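Local coordinates for peptidoglycan glycosyltransferase (Burkholderia ambifaria, PDB 5UY7), which belongs by family to the penicillin-binding proteins and carries a domain built on the beta-lactamase-like fold, at residues Ala401-Met406 against Glu433-Leu438; Val482-Ala485 against Asn489-Ile492. All blocks are in the same frame, centred on the assembly; numbering follows the deposited sequence.

Interaction 1 of 2, residues Ala401-Met406 against Glu433-Leu438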
loop_
_atom_site.group_PDB
_atom_site.type_symbol
_atom_site.label_atom_id
_atom_site.label_comp_id
_atom_site.label_asym_id
_atom_site.label_seq_id
_atom_site.Cartn_x
_atom_site.Cartn_y
_atom_site.Cartn_z
ATOM N N ALA A 401 -5.118 -0.732 -8.332
ATOM C CA ALA A 401 -4.461 -0.738 -9.637
ATOM C C ALA A 401 -5.379 -1.234 -10.744
ATOM O O ALA A 401 -5.365 -0.683 -11.850
ATOM C CB ALA A 401 -3.206 -1.616 -9.585
ATOM N N HIS A 402 -6.144 -2.289 -10.478
ATOM C CA HIS A 402 -6.945 -3.002 -11.483
ATOM C C HIS A 402 -8.398 -2.543 -11.458
ATOM O O HIS A 402 -9.324 -3.344 -11.333
ATOM C CB HIS A 402 -6.835 -4.509 -11.246
ATOM C CG HIS A 402 -7.380 -5.360 -12.359
ATOM N ND1 HIS A 402 -6.579 -6.186 -13.117
ATOM C CD2 HIS A 402 -8.641 -5.535 -12.823
ATOM C CE1 HIS A 402 -7.320 -6.820 -14.009
ATOM N NE2 HIS A 402 -8.574 -6.444 -13.852
ATOM N N ASP A 403 -8.607 -1.226 -11.541
ATOM C CA ASP A 403 -9.933 -0.639 -11.729
ATOM C C ASP A 403 -10.940 -1.105 -10.677
ATOM O O ASP A 403 -12.125 -1.293 -10.966
ATOM C CB ASP A 403 -10.454 -0.926 -13.133
ATOM C CG ASP A 403 -9.728 -0.120 -14.187
ATOM O OD1 ASP A 403 -8.855 0.691 -13.808
ATOM O OD2 ASP A 403 -10.023 -0.297 -15.385
ATOM N N GLY A 404 -10.474 -1.271 -9.445
ATOM C CA GLY A 404 -11.356 -1.607 -8.348
ATOM C C GLY A 404 -11.491 -3.087 -8.064
ATOM O O GLY A 404 -12.080 -3.449 -7.039
ATOM N N GLU A 405 -10.938 -3.952 -8.913
ATOM C CA GLU A 405 -11.109 -5.397 -8.786
ATOM C C GLU A 405 -9.813 -6.000 -8.262
ATOM O O GLU A 405 -8.783 -5.961 -8.942
ATOM C CB GLU A 405 -11.496 -6.017 -10.124
ATOM C CG GLU A 405 -11.806 -7.510 -10.001
ATOM C CD GLU A 405 -12.205 -8.135 -11.322
ATOM O OE1 GLU A 405 -11.831 -7.579 -12.374
ATOM O OE2 GLU A 405 -12.897 -9.177 -11.304
ATOM N N MET A 406 -9.859 -6.546 -7.053
ATOM C CA MET A 406 -8.683 -7.185 -6.477
ATOM C C MET A 406 -8.455 -8.544 -7.122
ATOM O O MET A 406 -9.362 -9.378 -7.187
ATOM C CB MET A 406 -8.831 -7.343 -4.969
ATOM C CG MET A 406 -7.519 -7.791 -4.340
ATOM S SD MET A 406 -7.615 -7.924 -2.563
ATOM C CE MET A 406 -8.661 -9.341 -2.372
ATOM N N GLU A 433 -9.849 7.611 -9.340
ATOM C CA GLU A 433 -9.678 8.806 -8.505
ATOM C C GLU A 433 -8.536 8.626 -7.517
ATOM O O GLU A 433 -7.725 9.540 -7.318
ATOM C CB GLU A 433 -10.981 9.122 -7.759
ATOM C CG GLU A 433 -12.073 9.707 -8.634
ATOM C CD GLU A 433 -13.420 9.801 -7.923
ATOM O OE1 GLU A 433 -13.617 9.092 -6.914
ATOM O OE2 GLU A 433 -14.280 10.592 -8.380
ATOM N N VAL A 434 -8.442 7.446 -6.902
ATOM C CA VAL A 434 -7.398 7.235 -5.905
ATOM C C VAL A 434 -6.033 7.088 -6.570
ATOM O O VAL A 434 -5.026 7.564 -6.027
ATOM C CB VAL A 434 -7.767 6.033 -5.014
ATOM C CG1 VAL A 434 -6.621 5.668 -4.084
ATOM C CG2 VAL A 434 -8.999 6.395 -4.198
ATOM N N ARG A 435 -5.964 6.483 -7.758
ATOM C CA ARG A 435 -4.674 6.412 -8.445
ATOM C C ARG A 435 -4.135 7.811 -8.718
ATOM O O ARG A 435 -2.930 8.058 -8.562
ATOM C CB ARG A 435 -4.793 5.612 -9.743
ATOM C CG ARG A 435 -4.960 4.092 -9.513
ATOM C CD ARG A 435 -4.619 3.262 -10.755
ATOM N NE ARG A 435 -5.385 3.637 -11.937
ATOM C CZ ARG A 435 -6.622 3.228 -12.201
ATOM N NH1 ARG A 435 -7.270 2.438 -11.355
ATOM N NH2 ARG A 435 -7.215 3.615 -13.322
ATOM N N THR A 436 -5.019 8.742 -9.115
ATOM C CA THR A 436 -4.610 10.134 -9.294
ATOM C C THR A 436 -4.046 10.699 -7.995
ATOM O O THR A 436 -3.003 11.375 -7.999
ATOM C CB THR A 436 -5.802 10.959 -9.802
ATOM O OG1 THR A 436 -6.193 10.472 -11.097
ATOM C CG2 THR A 436 -5.467 12.463 -9.902
ATOM N N MET A 437 -4.702 10.409 -6.865
ATOM C CA MET A 437 -4.201 10.889 -5.580
ATOM C C MET A 437 -2.858 10.258 -5.236
ATOM O O MET A 437 -1.980 10.923 -4.674
ATOM C CB MET A 437 -5.224 10.601 -4.483
ATOM C CG MET A 437 -6.549 11.314 -4.706
ATOM S SD MET A 437 -7.713 10.759 -3.447
ATOM C CE MET A 437 -9.203 11.629 -3.961
ATOM N N LEU A 438 -2.680 8.977 -5.558
ATOM C CA LEU A 438 -1.416 8.314 -5.224
ATOM C C LEU A 438 -0.238 8.932 -5.972
ATOM O O LEU A 438 0.884 8.931 -5.457
ATOM C CB LEU A 438 -1.499 6.819 -5.529
ATOM C CG LEU A 438 -2.382 5.975 -4.607
ATOM C CD1 LEU A 438 -2.365 4.532 -5.095
ATOM C CD2 LEU A 438 -1.936 6.047 -3.138
HETATM O O HOH W 1 -10.070 2.417 -12.534
#
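D403 and R435 meet through a salt bridge that joins the end of helix 390-401 and the turn after it to helix 428-442. It is long, 3.4 Å from D403 OD1 to R435 NH2, and OD1 is just as near NH1. The carboxylate approaches obliquely, its plane turned 31° from that of the guanidinium. Water 1 lies at the guanidinium edge, in its plane, and accepts from R435 NH1 at 3.0 Å; it donates to D403 OD1 over a distance short enough to be doubtful in detail.

Over one guanidinium face sits the carbonyl of A401, with O 3.7 Å from R435 NH1, a polar approach. R435 bends at chi3 (-56°), which swings the guanidinium toward D403 and leaves A401 O over that face. Further bonds hold it there, NE to P488 O and NH1 to I400 O.

Backbone bonds shape the other side. H402 is the first residue past the helix, and a type I' turn runs from H402 to E405, closed by E405 N to H402 O at 3.0 Å. D403 and G404, its two central residues, both have positive phi.

The chemistry is that of a largely buried cation set among the carbonyls of I400 and A401 at the end of helix 390-401 and that of P488 in a loop. The helix end and the D403 carboxylate would both be expected to stabilise its charge.

Interaction 2 of 2, residues Val482-Ala485 against Asn489-Ile492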
loop_
_atom_site.group_PDB
_atom_site.type_symbol
_atom_site.label_atom_id
_atom_site.label_comp_id
_atom_site.label_asym_id
_atom_site.label_seq_id
_atom_site.Cartn_x
_atom_site.Cartn_y
_atom_site.Cartn_z
ATOM N N VAL A 482 4.188 0.600 -0.599
ATOM C CA VAL A 482 3.483 -0.151 -1.636
ATOM C C VAL A 482 3.005 0.823 -2.706
ATOM O O VAL A 482 2.397 1.850 -2.390
ATOM C CB VAL A 482 2.300 -0.956 -1.070
ATOM C CG1 VAL A 482 1.727 -1.857 -2.158
ATOM C CG2 VAL A 482 2.748 -1.788 0.143
ATOM N N GLY A 483 3.262 0.492 -3.965
ATOM C CA GLY A 483 2.874 1.383 -5.039
ATOM C C GLY A 483 2.666 0.631 -6.332
ATOM O O GLY A 483 2.667 -0.597 -6.360
ATOM N N MET A 484 2.461 1.389 -7.414
ATOM C CA MET A 484 2.111 0.776 -8.696
ATOM C C MET A 484 2.635 1.661 -9.818
ATOM O O MET A 484 2.894 2.848 -9.617
ATOM C CB MET A 484 0.592 0.576 -8.800
ATOM C CG MET A 484 -0.194 1.908 -8.727
ATOM S SD MET A 484 -1.965 1.714 -8.408
ATOM C CE MET A 484 -1.905 1.182 -6.683
ATOM N N ALA A 485 2.822 1.065 -10.999
ATOM C CA ALA A 485 3.473 1.761 -12.103
ATOM C C ALA A 485 3.102 1.073 -13.407
ATOM O O ALA A 485 2.961 -0.148 -13.429
ATOM C CB ALA A 485 5.003 1.753 -11.935
ATOM N N ASN A 489 -2.558 3.676 -15.927
ATOM C CA ASN A 489 -2.991 2.290 -16.109
ATOM C C ASN A 489 -1.848 1.363 -15.716
ATOM O O ASN A 489 -1.091 0.888 -16.577
ATOM C CB ASN A 489 -3.440 2.043 -17.547
ATOM C CG ASN A 489 -4.613 2.916 -17.932
ATOM O OD1 ASN A 489 -5.575 3.046 -17.173
ATOM N ND2 ASN A 489 -4.527 3.541 -19.094
ATOM N N PRO A 490 -1.705 1.056 -14.432
ATOM C CA PRO A 490 -0.491 0.362 -13.994
ATOM C C PRO A 490 -0.407 -1.067 -14.490
ATOM O O PRO A 490 -1.413 -1.760 -14.697
ATOM C CB PRO A 490 -0.567 0.412 -12.463
ATOM C CG PRO A 490 -1.972 0.804 -12.134
ATOM C CD PRO A 490 -2.520 1.543 -13.303
ATOM N N ARG A 491 0.836 -1.485 -14.691
ATOM C CA ARG A 491 1.184 -2.844 -15.070
ATOM C C ARG A 491 1.605 -3.690 -13.884
ATOM O O ARG A 491 1.349 -4.904 -13.876
ATOM C CB ARG A 491 2.325 -2.810 -16.090
ATOM C CG ARG A 491 2.793 -4.175 -16.531
ATOM C CD ARG A 491 3.223 -4.152 -17.971
ATOM N NE ARG A 491 3.803 -5.428 -18.360
ATOM C CZ ARG A 491 4.394 -5.641 -19.526
ATOM N NH1 ARG A 491 4.474 -4.656 -20.406
ATOM N NH2 ARG A 491 4.902 -6.833 -19.805
ATOM N N ILE A 492 2.253 -3.083 -12.888
ATOM C CA ILE A 492 2.757 -3.827 -11.742
ATOM C C ILE A 492 2.373 -3.128 -10.448
ATOM O O ILE A 492 2.163 -1.910 -10.401
ATOM C CB ILE A 492 4.290 -4.012 -11.800
ATOM C CG1 ILE A 492 4.997 -2.648 -11.765
ATOM C CG2 ILE A 492 4.674 -4.831 -13.038
ATOM C CD1 ILE A 492 6.535 -2.763 -11.789
#
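The flat groups that meet are peptide units, and the carbonyl of A485 receives two N-H groups from different directions. I492 N comes nearly along the C=O axis, 3.1 Å from A485 O, with a fairly straight N-H...O angle of 166°. R491 N is closer, 2.8 Å from the same O, but lies above the carbonyl plane, 36° out of it. The return bond runs from A485 N to I492 O at 3.1 Å, the donor tilted a little from that carbonyl's plane. The CA of M484 adds a C-H...O contact to I492 O at 3.2 Å.

With both R491 and I492 facing A485, this is a classic beta bulge. It sits where strands 477-485 and 492-499, neighbours in the five-stranded antiparallel sheet, meet at their connecting loop; A485 and I492 form an antiparallel hydrogen-bonded pair. R491 also bonds through its backbone to V230, on the far side from A485's strand.

The side chains of A485 and I492 share one face of the sheet, CB of A485 lying 4.4 Å from I492 CG1, and both touch M524 of helix 509-526. M484 leaves on the other face. With chi1 at 61° its CG stands between the backbone N and the carbonyl carbon, and the chain runs alongside P490, pointing the same way. CG of M484 is 4.0 Å from P490 CB, and its SD packs 3.8 Å from P490 CG.

In the fold
Interactions 1 and 2 are neighbours in space, their centres about 9 Å apart, and M484 and P490 join them. M484 SD lies 3.7 Å from A401 CA, and M484 CE is the same distance from L438 CD1, so this methionine reaches both segments of interaction 1. P490 does likewise: its CD is 3.7 Å from R435 CD, and its CG touches A401 O. Helices 390-401 and 428-442 thus pack on the sheet face that M484 occupies, with helix 509-526 on the other. Further along strand 477-485, G483 lies near, without touching, residues consistent with the SxxK (S270, K273), SxN (S324) and K(T/S)G (K461) motifs of penicillin-binding proteins.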